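Local coordinates for protein UDP-N-Acetylenolpyruvylglucosamine Reductase (Thermus caldophilus, PDB 2GQT) that uses FAD and NADPH to reduce UDP-N-acetylenolpyruvylglucosamine to UDP-N-acetylmuramate in bacterial cell wall formation, at residues G48-V53 with E261-V266; G198-N203 with N234-L239; L221-A226 with V247-R252. One frame throughout, in Å; residues are numbered along the deposited sequence.

How the interactions relate
The three contacts step outward from the FAD, from the join of the FAD-binding and C-terminal regions into the C-terminal region. Interaction 1 pairs strand 51-53 with strand 265-267 and so spans the other two in sequence. Interaction 2, centred about 9 Å away, holds the loop of C199, the probable proton donor; probable hydrogen bonds from E263 N to A200 O and from K202 NZ to L262 O tie the two together. Interaction 3, centred about 11 Å from interaction 2 and 14 Å from interaction 1, shares the antiparallel sheet 222-223, 226-228 and 236-238 with interaction 2. Helix 244-257, one side of interaction 3, also touches L52 and W264 of interaction 1 and I236 of interaction 2.

Interaction 1. Residues G48-V53 with E261-V266; sequences GSNLLV and ELEWEV. With FAD (flavin-adenine dinucleotide), chain C.
Two bridges, L51 with E265 and L52 with V266, make up the short parallel strand pairing of these segments, although over 200 residues separate them in sequence. Two backbone bonds close it: E265 N gives to N50 O (3.0 Å) and L52 N to E265 O (2.9 Å). CA-H...O contacts, the shortest from V266 CA to L52 O at 3.2 Å, fill in between.

On the face of L52 and V266, L52 brings CD2 to W264 CE3 (3.8 Å) and to V266 CG2 (4.1 Å). Its CG stands anti to the backbone N (chi1 172°), which carries CD2 obliquely to the six-membered ring of the indole. V247 of helix 244-257 touches both L52 and W264, and L248 touches L52. On the opposite face E265 extends fully, and its OE1 accepts a bond from the adenosine ribose hydroxyl, FAD O3B, at 2.5 Å; OE2 is held by W267 NE1.

The turn before strand 51-53 grips the pyrophosphate by successive amides: G48 N to O2A, S49 N to O2P and N50 N to O1A (2.8 Å). S49 OG, 2.6 Å from FAD O2P, gives it a further bond and receives one from FAD O2'. Such a glycine-containing turn wrapped round the diphosphate is typical of the FAD-binding domain of the FAD_PCMH clan, to which MurB belongs.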
loop_
_atom_site.group_PDB
_atom_site.type_symbol
_atom_site.label_atom_id
_atom_site.label_comp_id
_atom_site.label_asym_id
_atom_site.label_seq_id
_atom_site.Cartn_x
_atom_site.Cartn_y
_atom_site.Cartn_z
ATOM N N GLY A 48 3.422 -3.711 2.847
ATOM C CA GLY A 48 2.712 -3.890 4.105
ATOM C C GLY A 48 2.166 -2.603 4.702
ATOM O O GLY A 48 1.983 -2.545 5.921
ATOM N N SER A 49 1.896 -1.587 3.867
ATOM C CA SER A 49 1.485 -0.281 4.368
ATOM C C SER A 49 -0.022 -0.080 4.448
ATOM O O SER A 49 -0.463 0.945 4.953
ATOM C CB SER A 49 2.139 0.860 3.571
ATOM O OG SER A 49 1.663 0.934 2.232
ATOM N N ASN A 50 -0.813 -1.037 3.962
ATOM C CA ASN A 50 -2.263 -0.971 4.177
ATOM C C ASN A 50 -2.834 -2.156 4.953
ATOM O O ASN A 50 -4.061 -2.323 5.018
ATOM C CB ASN A 50 -3.037 -0.778 2.867
ATOM C CG ASN A 50 -4.477 -0.308 3.105
ATOM O OD1 ASN A 50 -5.432 -0.875 2.571
ATOM N ND2 ASN A 50 -4.633 0.700 3.951
ATOM N N LEU A 51 -1.956 -2.948 5.567
ATOM C CA LEU A 51 -2.372 -4.187 6.227
ATOM C C LEU A 51 -2.433 -4.095 7.736
ATOM O O LEU A 51 -1.490 -3.627 8.384
ATOM C CB LEU A 51 -1.427 -5.338 5.869
ATOM C CG LEU A 51 -1.390 -5.734 4.389
ATOM C CD1 LEU A 51 -0.375 -6.831 4.172
ATOM C CD2 LEU A 51 -2.747 -6.176 3.876
ATOM N N LEU A 52 -3.550 -4.566 8.275
ATOM C CA LEU A 52 -3.661 -4.894 9.689
ATOM C C LEU A 52 -3.660 -6.424 9.798
ATOM O O LEU A 52 -4.644 -7.077 9.487
ATOM C CB LEU A 52 -4.945 -4.299 10.280
ATOM C CG LEU A 52 -5.326 -4.703 11.707
ATOM C CD1 LEU A 52 -4.177 -4.497 12.673
ATOM C CD2 LEU A 52 -6.566 -3.961 12.170
ATOM N N VAL A 53 -2.527 -6.987 10.193
ATOM C CA VAL A 53 -2.389 -8.436 10.274
ATOM C C VAL A 53 -2.614 -8.856 11.708
ATOM O O VAL A 53 -1.978 -8.335 12.617
ATOM C CB VAL A 53 -1.010 -8.913 9.772
ATOM C CG1 VAL A 53 -0.922 -10.439 9.859
ATOM C CG2 VAL A 53 -0.777 -8.436 8.339
ATOM N N GLU A 261 -15.928 3.148 8.284
ATOM C CA GLU A 261 -15.443 1.853 7.801
ATOM C C GLU A 261 -13.922 1.898 7.685
ATOM O O GLU A 261 -13.349 2.946 7.378
ATOM C CB GLU A 261 -16.075 1.486 6.446
ATOM C CG GLU A 261 -17.587 1.202 6.484
ATOM C CD GLU A 261 -17.955 -0.067 7.250
ATOM O OE1 GLU A 261 -17.235 -1.085 7.135
ATOM O OE2 GLU A 261 -18.981 -0.051 7.967
ATOM N N LEU A 262 -13.279 0.758 7.928
ATOM C CA LEU A 262 -11.825 0.648 7.813
ATOM C C LEU A 262 -11.335 0.816 6.387
ATOM O O LEU A 262 -11.918 0.267 5.448
ATOM C CB LEU A 262 -11.344 -0.706 8.324
ATOM C CG LEU A 262 -11.084 -0.877 9.813
ATOM C CD1 LEU A 262 -10.575 -2.286 10.055
ATOM C CD2 LEU A 262 -10.078 0.152 10.319
ATOM N N GLU A 263 -10.257 1.572 6.242
ATOM C CA GLU A 263 -9.520 1.654 4.985
ATOM C C GLU A 263 -8.517 0.493 4.907
ATOM O O GLU A 263 -8.273 -0.055 3.827
ATOM C CB GLU A 263 -8.815 3.008 4.886
ATOM C CG GLU A 263 -7.957 3.222 3.641
ATOM C CD GLU A 263 -8.756 3.467 2.362
ATOM O OE1 GLU A 263 -9.991 3.313 2.363
ATOM O OE2 GLU A 263 -8.135 3.800 1.332
ATOM N N TRP A 264 -7.949 0.114 6.053
ATOM C CA TRP A 264 -7.022 -1.016 6.105
ATOM C C TRP A 264 -7.683 -2.305 5.689
ATOM O O TRP A 264 -8.874 -2.508 5.924
ATOM C CB TRP A 264 -6.505 -1.270 7.512
ATOM C CG TRP A 264 -5.781 -0.174 8.139
ATOM C CD1 TRP A 264 -4.984 0.752 7.536
ATOM C CD2 TRP A 264 -5.743 0.102 9.534
ATOM N NE1 TRP A 264 -4.467 1.611 8.481
ATOM C CE2 TRP A 264 -4.912 1.222 9.718
ATOM C CE3 TRP A 264 -6.344 -0.491 10.651
ATOM C CZ2 TRP A 264 -4.673 1.770 10.973
ATOM C CZ3 TRP A 264 -6.103 0.047 11.895
ATOM C CH2 TRP A 264 -5.268 1.162 12.048
ATOM N N GLU A 265 -6.886 -3.193 5.116
ATOM C CA GLU A 265 -7.297 -4.562 4.913
ATOM C C GLU A 265 -6.781 -5.408 6.058
ATOM O O GLU A 265 -5.611 -5.301 6.438
ATOM C CB GLU A 265 -6.721 -5.072 3.611
ATOM C CG GLU A 265 -7.073 -6.511 3.304
ATOM C CD GLU A 265 -6.517 -6.972 1.976
ATOM O OE1 GLU A 265 -6.090 -6.116 1.171
ATOM O OE2 GLU A 265 -6.518 -8.197 1.740
ATOM N N VAL A 266 -7.660 -6.247 6.596
ATOM C CA VAL A 266 -7.334 -7.147 7.691
ATOM C C VAL A 266 -6.974 -8.530 7.138
ATOM O O VAL A 266 -7.684 -9.077 6.295
ATOM C CB VAL A 266 -8.504 -7.264 8.707
ATOM C CG1 VAL A 266 -8.160 -8.250 9.812
ATOM C CG2 VAL A 266 -8.848 -5.895 9.298
HETATM P PA FAD C . 0.291 -3.965 1.095
HETATM O O1A FAD C . -0.157 -3.220 2.282
HETATM O O2A FAD C . 1.447 -4.886 1.185
HETATM O O5B FAD C . -0.910 -4.784 0.460
HETATM C C5B FAD C . -2.167 -4.132 0.241
HETATM C C4B FAD C . -3.028 -4.971 -0.678
HETATM O O4B FAD C . -2.392 -5.037 -1.970
HETATM C C3B FAD C . -3.219 -6.423 -0.216
HETATM O O3B FAD C . -4.507 -6.853 -0.659
HETATM C C2B FAD C . -2.124 -7.153 -0.983
HETATM O O2B FAD C . -2.427 -8.535 -1.170
HETATM C C1B FAD C . -2.178 -6.430 -2.312
HETATM N N9A FAD C . -0.948 -6.507 -3.128
HETATM C C8A FAD C . 0.277 -6.080 -2.782
HETATM N N7A FAD C . 1.116 -6.301 -3.797
HETATM C C5A FAD C . 0.418 -6.843 -4.802
HETATM C C6A FAD C . 0.729 -7.305 -6.086
HETATM N N6A FAD C . 1.961 -7.231 -6.607
HETATM N N1A FAD C . -0.264 -7.821 -6.839
HETATM C C2A FAD C . -1.515 -7.917 -6.367
HETATM N N3A FAD C . -1.861 -7.509 -5.150
HETATM C C4A FAD C . -0.899 -6.981 -4.368
HETATM N N1 FAD C . -2.886 5.189 0.420
HETATM C C2 FAD C . -3.400 6.062 -0.514
HETATM O O2 FAD C . -4.172 5.652 -1.369
HETATM N N3 FAD C . -3.063 7.412 -0.465
HETATM C C4 FAD C . -2.190 7.912 0.494
HETATM O O4 FAD C . -1.905 9.114 0.500
HETATM C C4X FAD C . -1.667 7.019 1.428
HETATM N N5 FAD C . -0.797 7.479 2.414
HETATM C C5X FAD C . -0.225 6.563 3.307
HETATM C C6 FAD C . 0.698 7.021 4.247
HETATM C C7 FAD C . 1.297 6.140 5.141
HETATM C C7M FAD C . 2.318 6.666 6.157
HETATM C C8 FAD C . 0.956 4.784 5.094
HETATM C C8M FAD C . 1.601 3.796 6.076
HETATM C C9 FAD C . 0.028 4.328 4.161
HETATM C C9A FAD C . -0.572 5.207 3.259
HETATM N N10 FAD C . -1.509 4.761 2.312
HETATM C C10 FAD C . -2.021 5.667 1.385
HETATM C "C1'" FAD C . -1.993 3.355 2.280
HETATM C "C2'" FAD C . -1.067 2.433 1.470
HETATM O "O2'" FAD C . 0.240 3.022 1.322
HETATM C "C3'" FAD C . -1.620 2.130 0.076
HETATM O "O3'" FAD C . -2.874 1.444 0.191
HETATM C "C4'" FAD C . -0.630 1.310 -0.762
HETATM O "O4'" FAD C . -1.096 1.246 -2.111
HETATM C "C5'" FAD C . -0.416 -0.108 -0.239
HETATM O "O5'" FAD C . 0.666 -0.665 -0.987
HETATM P P FAD C . 1.609 -1.760 -0.308
HETATM O O1P FAD C . 2.583 -2.167 -1.339
HETATM O O2P FAD C . 2.092 -1.321 1.018
HETATM O O3P FAD C . 0.537 -2.945 -0.145
#

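Interaction 2. Residues G198-N203 with N234-L239; sequences GCAFKN and NFIVNL. With FAD (flavin-adenine dinucleotide), chain C.
Both amide atoms of N234 grip the backbone of F201 where the active-site loop of the C-terminal MurB domain, carrying the probable proton donor C199, meets the residues leading into strand 236-238. Three hydrogen bonds hold the contact. A200 N gives to N234 O (2.9 Å, 168°). The N234 amide then spans both backbone groups of F201: OD1 accepts from F201 N at 2.9 Å, while ND2 gives to F201 O at 3.0 Å along a nearly straight line (175°). With its CG swung away from its own N (chi1 -153°), the asparagine lies across the loop, its amide nearly coplanar with the F201 ring and OD1 at that ring's edge. A leucine here would probably leave F201 N and F201 O without their mates and let the loop carrying C199 shift.

Ring, apolar and sulfur contacts complete it. C199 N lies over one face of the F235 ring, and A200 CB packs on I236 CD1. G198 runs against one face of the flavin's dimethylbenzene end, where a side chain would collide with FAD C9. C199 SG sits obliquely beside the F235 ring, 4.8 Å from its centroid, and 3.6 Å from N234 ND2.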
loop_
_atom_site.group_PDB
_atom_site.type_symbol
_atom_site.label_atom_id
_atom_site.label_comp_id
_atom_site.label_asym_id
_atom_site.label_seq_id
_atom_site.Cartn_x
_atom_site.Cartn_y
_atom_site.Cartn_z
ATOM N N GLY A 198 -1.141 4.160 7.585
ATOM C CA GLY A 198 -1.807 5.263 6.900
ATOM C C GLY A 198 -3.184 5.482 7.476
ATOM O O GLY A 198 -3.481 5.003 8.572
ATOM N N CYS A 199 -4.027 6.194 6.736
ATOM C CA CYS A 199 -5.391 6.474 7.174
ATOM C C CYS A 199 -6.109 5.181 7.581
ATOM O O CYS A 199 -6.260 4.262 6.767
ATOM C CB CYS A 199 -6.164 7.217 6.079
ATOM S SG CYS A 199 -5.635 8.939 5.804
ATOM N N ALA A 200 -6.507 5.105 8.854
ATOM C CA ALA A 200 -7.245 3.957 9.392
ATOM C C ALA A 200 -8.603 3.797 8.736
ATOM O O ALA A 200 -8.992 2.687 8.361
ATOM C CB ALA A 200 -7.417 4.096 10.907
ATOM N N PHE A 201 -9.312 4.915 8.607
ATOM C CA PHE A 201 -10.703 4.917 8.184
ATOM C C PHE A 201 -10.908 5.588 6.836
ATOM O O PHE A 201 -10.126 6.455 6.438
ATOM C CB PHE A 201 -11.585 5.595 9.246
ATOM C CG PHE A 201 -11.614 4.862 10.558
ATOM C CD1 PHE A 201 -10.846 5.295 11.635
ATOM C CD2 PHE A 201 -12.397 3.727 10.712
ATOM C CE1 PHE A 201 -10.862 4.599 12.843
ATOM C CE2 PHE A 201 -12.414 3.026 11.918
ATOM C CZ PHE A 201 -11.651 3.469 12.983
ATOM N N LYS A 202 -11.967 5.155 6.154
ATOM C CA LYS A 202 -12.490 5.820 4.961
ATOM C C LYS A 202 -13.264 7.074 5.363
ATOM O O LYS A 202 -13.756 7.171 6.485
ATOM C CB LYS A 202 -13.463 4.894 4.228
ATOM C CG LYS A 202 -12.842 3.658 3.611
ATOM C CD LYS A 202 -13.907 2.813 2.921
ATOM C CE LYS A 202 -13.295 1.732 2.042
ATOM N NZ LYS A 202 -12.649 0.665 2.842
ATOM N N ASN A 203 -13.412 8.008 4.430
ATOM C CA ASN A 203 -14.264 9.174 4.646
ATOM C C ASN A 203 -15.711 8.920 4.208
ATOM O O ASN A 203 -15.945 8.426 3.098
ATOM C CB ASN A 203 -13.698 10.396 3.916
ATOM C CG ASN A 203 -12.333 10.816 4.434
ATOM O OD1 ASN A 203 -12.004 10.623 5.605
ATOM N ND2 ASN A 203 -11.530 11.406 3.559
ATOM N N ASN A 234 -7.093 10.428 12.059
ATOM C CA ASN A 234 -7.260 9.242 11.214
ATOM C C ASN A 234 -6.027 8.336 11.177
ATOM O O ASN A 234 -5.884 7.493 10.289
ATOM C CB ASN A 234 -7.694 9.626 9.793
ATOM C CG ASN A 234 -8.486 8.514 9.104
ATOM O OD1 ASN A 234 -8.952 7.571 9.748
ATOM N ND2 ASN A 234 -8.635 8.620 7.786
ATOM N N PHE A 235 -5.130 8.501 12.144
ATOM C CA PHE A 235 -3.975 7.624 12.266
ATOM C C PHE A 235 -3.963 6.928 13.618
ATOM O O PHE A 235 -4.081 7.570 14.668
ATOM C CB PHE A 235 -2.674 8.392 12.035
ATOM C CG PHE A 235 -2.450 8.771 10.599
ATOM C CD1 PHE A 235 -3.105 9.865 10.042
ATOM C CD2 PHE A 235 -1.588 8.032 9.798
ATOM C CE1 PHE A 235 -2.909 10.216 8.713
ATOM C CE2 PHE A 235 -1.380 8.383 8.462
ATOM C CZ PHE A 235 -2.046 9.479 7.922
ATOM N N ILE A 236 -3.875 5.603 13.579
ATOM C CA ILE A 236 -3.604 4.824 14.773
ATOM C C ILE A 236 -2.139 4.451 14.743
ATOM O O ILE A 236 -1.622 3.904 13.751
ATOM C CB ILE A 236 -4.510 3.584 14.891
ATOM C CG1 ILE A 236 -5.949 4.039 15.151
ATOM C CG2 ILE A 236 -4.003 2.637 15.995
ATOM C CD1 ILE A 236 -7.013 2.968 14.938
ATOM N N VAL A 237 -1.456 4.764 15.828
ATOM C CA VAL A 237 -0.034 4.533 15.891
ATOM C C VAL A 237 0.335 3.455 16.917
ATOM O O VAL A 237 -0.381 3.218 17.906
ATOM C CB VAL A 237 0.730 5.863 16.113
ATOM C CG1 VAL A 237 0.457 6.843 14.959
ATOM C CG2 VAL A 237 0.344 6.490 17.444
ATOM N N ASN A 238 1.452 2.789 16.639
ATOM C CA ASN A 238 2.004 1.735 17.470
ATOM C C ASN A 238 3.137 2.328 18.300
ATOM O O ASN A 238 4.181 2.689 17.760
ATOM C CB ASN A 238 2.505 0.608 16.548
ATOM C CG ASN A 238 3.080 -0.592 17.295
ATOM O OD1 ASN A 238 3.377 -1.621 16.679
ATOM N ND2 ASN A 238 3.255 -0.471 18.605
ATOM N N LEU A 239 2.915 2.447 19.607
ATOM C CA LEU A 239 3.876 3.096 20.507
ATOM C C LEU A 239 5.031 2.184 20.926
ATOM O O LEU A 239 5.952 2.621 21.620
ATOM C CB LEU A 239 3.164 3.663 21.738
ATOM C CG LEU A 239 2.142 4.777 21.473
ATOM C CD1 LEU A 239 1.403 5.120 22.745
ATOM C CD2 LEU A 239 2.786 6.032 20.905
HETATM P PA FAD C . 0.291 -3.965 1.095
HETATM O O1A FAD C . -0.157 -3.220 2.282
HETATM O O2A FAD C . 1.447 -4.886 1.185
HETATM O O5B FAD C . -0.910 -4.784 0.460
HETATM C C5B FAD C . -2.167 -4.132 0.241
HETATM C C4B FAD C . -3.028 -4.971 -0.678
HETATM O O4B FAD C . -2.392 -5.037 -1.970
HETATM C C3B FAD C . -3.219 -6.423 -0.216
HETATM O O3B FAD C . -4.507 -6.853 -0.659
HETATM C C2B FAD C . -2.124 -7.153 -0.983
HETATM O O2B FAD C . -2.427 -8.535 -1.170
HETATM C C1B FAD C . -2.178 -6.430 -2.312
HETATM N N9A FAD C . -0.948 -6.507 -3.128
HETATM C C8A FAD C . 0.277 -6.080 -2.782
HETATM N N7A FAD C . 1.116 -6.301 -3.797
HETATM C C5A FAD C . 0.418 -6.843 -4.802
HETATM C C6A FAD C . 0.729 -7.305 -6.086
HETATM N N6A FAD C . 1.961 -7.231 -6.607
HETATM N N1A FAD C . -0.264 -7.821 -6.839
HETATM C C2A FAD C . -1.515 -7.917 -6.367
HETATM N N3A FAD C . -1.861 -7.509 -5.150
HETATM C C4A FAD C . -0.899 -6.981 -4.368
HETATM N N1 FAD C . -2.886 5.189 0.420
HETATM C C2 FAD C . -3.400 6.062 -0.514
HETATM O O2 FAD C . -4.172 5.652 -1.369
HETATM N N3 FAD C . -3.063 7.412 -0.465
HETATM C C4 FAD C . -2.190 7.912 0.494
HETATM O O4 FAD C . -1.905 9.114 0.500
HETATM C C4X FAD C . -1.667 7.019 1.428
HETATM N N5 FAD C . -0.797 7.479 2.414
HETATM C C5X FAD C . -0.225 6.563 3.307
HETATM C C6 FAD C . 0.698 7.021 4.247
HETATM C C7 FAD C . 1.297 6.140 5.141
HETATM C C7M FAD C . 2.318 6.666 6.157
HETATM C C8 FAD C . 0.956 4.784 5.094
HETATM C C8M FAD C . 1.601 3.796 6.076
HETATM C C9 FAD C . 0.028 4.328 4.161
HETATM C C9A FAD C . -0.572 5.207 3.259
HETATM N N10 FAD C . -1.509 4.761 2.312
HETATM C C10 FAD C . -2.021 5.667 1.385
HETATM C "C1'" FAD C . -1.993 3.355 2.280
HETATM C "C2'" FAD C . -1.067 2.433 1.470
HETATM O "O2'" FAD C . 0.240 3.022 1.322
HETATM C "C3'" FAD C . -1.620 2.130 0.076
HETATM O "O3'" FAD C . -2.874 1.444 0.191
HETATM C "C4'" FAD C . -0.630 1.310 -0.762
HETATM O "O4'" FAD C . -1.096 1.246 -2.111
HETATM C "C5'" FAD C . -0.416 -0.108 -0.239
HETATM O "O5'" FAD C . 0.666 -0.665 -0.987
HETATM P P FAD C . 1.609 -1.760 -0.308
HETATM O O1P FAD C . 2.583 -2.167 -1.339
HETATM O O2P FAD C . 2.092 -1.321 1.018
HETATM O O3P FAD C . 0.537 -2.945 -0.145
#

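Interaction 3. Residues L221-A226 with V247-R252; sequences LRVGDA and VLELVR
V223 and E249 meet at about a right angle where the 221-226 hairpin lies on helix 244-257. No hydrogen bond crosses between the segments; the meeting is one of side-chain packing. V223 turns its two methyls to the helix: CG1, anti to the backbone N at chi1 180°, sits against the carboxylate end of the extended E249, 3.6 Å from its CD, and CG2 lies by L250 CB. L250 sends its branches to two partners, CD1 toward L221 O (3.8 Å) and CD2 toward A226 C (3.9 Å). A226 CB fits against V247 CG2 at 4.0 Å.

Polar bonds hold the hairpin itself. V223 to A226 is a type II' turn, with G224 and D225 at its corners, bonded from A226 N to V223 O and V223 N to A226 O, each 2.9 Å. R222 lies across the turn: NE gives to G224 O (2.7 Å), while NH2 makes a salt bridge with D225 OD1 (3.1 Å), met from above the carboxylate plane. D225 OD2 also takes a bond from Q241 N. The hairpin is thus probably stiffened by its own bonds, and apolar packing, without directional bonds, joins it to the helix.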
loop_
_atom_site.group_PDB
_atom_site.type_symbol
_atom_site.label_atom_id
_atom_site.label_comp_id
_atom_site.label_asym_id
_atom_site.label_seq_id
_atom_site.Cartn_x
_atom_site.Cartn_y
_atom_site.Cartn_z
ATOM N N LEU A 221 -6.665 8.557 22.729
ATOM C CA LEU A 221 -7.203 7.345 23.343
ATOM C C LEU A 221 -6.296 6.169 23.027
ATOM O O LEU A 221 -5.838 6.013 21.888
ATOM C CB LEU A 221 -8.633 7.072 22.902
ATOM C CG LEU A 221 -9.705 7.942 23.568
ATOM C CD1 LEU A 221 -11.074 7.539 23.067
ATOM C CD2 LEU A 221 -9.664 7.873 25.092
ATOM N N ARG A 222 -6.055 5.341 24.042
ATOM C CA ARG A 222 -5.003 4.330 23.994
ATOM C C ARG A 222 -5.510 2.985 24.512
ATOM O O ARG A 222 -6.093 2.914 25.598
ATOM C CB ARG A 222 -3.795 4.804 24.821
ATOM C CG ARG A 222 -2.552 3.919 24.756
ATOM C CD ARG A 222 -1.364 4.589 25.450
ATOM N NE ARG A 222 -0.193 3.717 25.479
ATOM C CZ ARG A 222 1.014 4.068 25.912
ATOM N NH1 ARG A 222 1.244 5.297 26.360
ATOM N NH2 ARG A 222 2.005 3.186 25.889
ATOM N N VAL A 223 -5.302 1.934 23.720
ATOM C CA VAL A 223 -5.495 0.550 24.165
ATOM C C VAL A 223 -4.123 -0.118 24.095
ATOM O O VAL A 223 -3.591 -0.351 23.007
ATOM C CB VAL A 223 -6.534 -0.219 23.303
ATOM C CG1 VAL A 223 -6.685 -1.660 23.804
ATOM C CG2 VAL A 223 -7.888 0.502 23.306
ATOM N N GLY A 224 -3.540 -0.401 25.255
ATOM C CA GLY A 224 -2.192 -0.961 25.322
ATOM C C GLY A 224 -1.181 -0.005 24.716
ATOM O O GLY A 224 -1.023 1.114 25.193
ATOM N N ASP A 225 -0.512 -0.439 23.650
ATOM C CA ASP A 225 0.430 0.414 22.915
ATOM C C ASP A 225 -0.150 0.983 21.601
ATOM O O ASP A 225 0.571 1.613 20.824
ATOM C CB ASP A 225 1.744 -0.336 22.641
ATOM C CG ASP A 225 2.722 -0.298 23.819
ATOM O OD1 ASP A 225 2.425 0.321 24.867
ATOM O OD2 ASP A 225 3.809 -0.900 23.686
ATOM N N ALA A 226 -1.436 0.744 21.348
ATOM C CA ALA A 226 -2.136 1.332 20.206
ATOM C C ALA A 226 -2.778 2.649 20.638
ATOM O O ALA A 226 -3.424 2.709 21.686
ATOM C CB ALA A 226 -3.185 0.372 19.676
ATOM N N VAL A 247 -5.162 -2.771 18.505
ATOM C CA VAL A 247 -5.556 -1.940 17.375
ATOM C C VAL A 247 -7.044 -2.145 17.058
ATOM O O VAL A 247 -7.775 -1.164 16.896
ATOM C CB VAL A 247 -4.684 -2.226 16.133
ATOM C CG1 VAL A 247 -5.186 -1.416 14.950
ATOM C CG2 VAL A 247 -3.222 -1.921 16.431
ATOM N N LEU A 248 -7.493 -3.399 16.975
ATOM C CA LEU A 248 -8.912 -3.689 16.690
ATOM C C LEU A 248 -9.843 -3.134 17.759
ATOM O O LEU A 248 -10.915 -2.622 17.448
ATOM C CB LEU A 248 -9.168 -5.191 16.529
ATOM C CG LEU A 248 -8.702 -5.891 15.247
ATOM C CD1 LEU A 248 -8.868 -7.389 15.420
ATOM C CD2 LEU A 248 -9.444 -5.403 13.999
ATOM N N GLU A 249 -9.426 -3.226 19.014
ATOM C CA GLU A 249 -10.222 -2.658 20.097
ATOM C C GLU A 249 -10.375 -1.147 19.938
ATOM O O GLU A 249 -11.467 -0.605 20.103
ATOM C CB GLU A 249 -9.606 -2.990 21.447
ATOM C CG GLU A 249 -10.516 -2.639 22.608
ATOM C CD GLU A 249 -10.001 -3.138 23.936
ATOM O OE1 GLU A 249 -10.287 -2.488 24.962
ATOM O OE2 GLU A 249 -9.305 -4.174 23.957
ATOM N N LEU A 250 -9.287 -0.467 19.599
ATOM C CA LEU A 250 -9.343 0.960 19.349
ATOM C C LEU A 250 -10.242 1.307 18.162
ATOM O O LEU A 250 -11.001 2.278 18.218
ATOM C CB LEU A 250 -7.936 1.491 19.134
ATOM C CG LEU A 250 -7.750 2.994 19.077
ATOM C CD1 LEU A 250 -8.334 3.690 20.314
ATOM C CD2 LEU A 250 -6.274 3.298 18.919
ATOM N N VAL A 251 -10.160 0.504 17.098
ATOM C CA VAL A 251 -11.057 0.651 15.951
ATOM C C VAL A 251 -12.528 0.570 16.388
ATOM O O VAL A 251 -13.348 1.419 16.008
ATOM C CB VAL A 251 -10.727 -0.392 14.854
ATOM C CG1 VAL A 251 -11.828 -0.482 13.816
ATOM C CG2 VAL A 251 -9.404 -0.033 14.179
ATOM N N ARG A 252 -12.852 -0.442 17.186
ATOM C CA ARG A 252 -14.213 -0.603 17.685
ATOM C C ARG A 252 -14.646 0.585 18.545
ATOM O O ARG A 252 -15.799 1.010 18.492
ATOM C CB ARG A 252 -14.353 -1.912 18.452
ATOM C CG ARG A 252 -14.339 -3.144 17.565
ATOM C CD ARG A 252 -14.843 -4.373 18.312
ATOM N NE ARG A 252 -14.089 -4.613 19.539
ATOM C CZ ARG A 252 -12.930 -5.264 19.602
ATOM N NH1 ARG A 252 -12.367 -5.755 18.503
ATOM N NH2 ARG A 252 -12.331 -5.426 20.771
#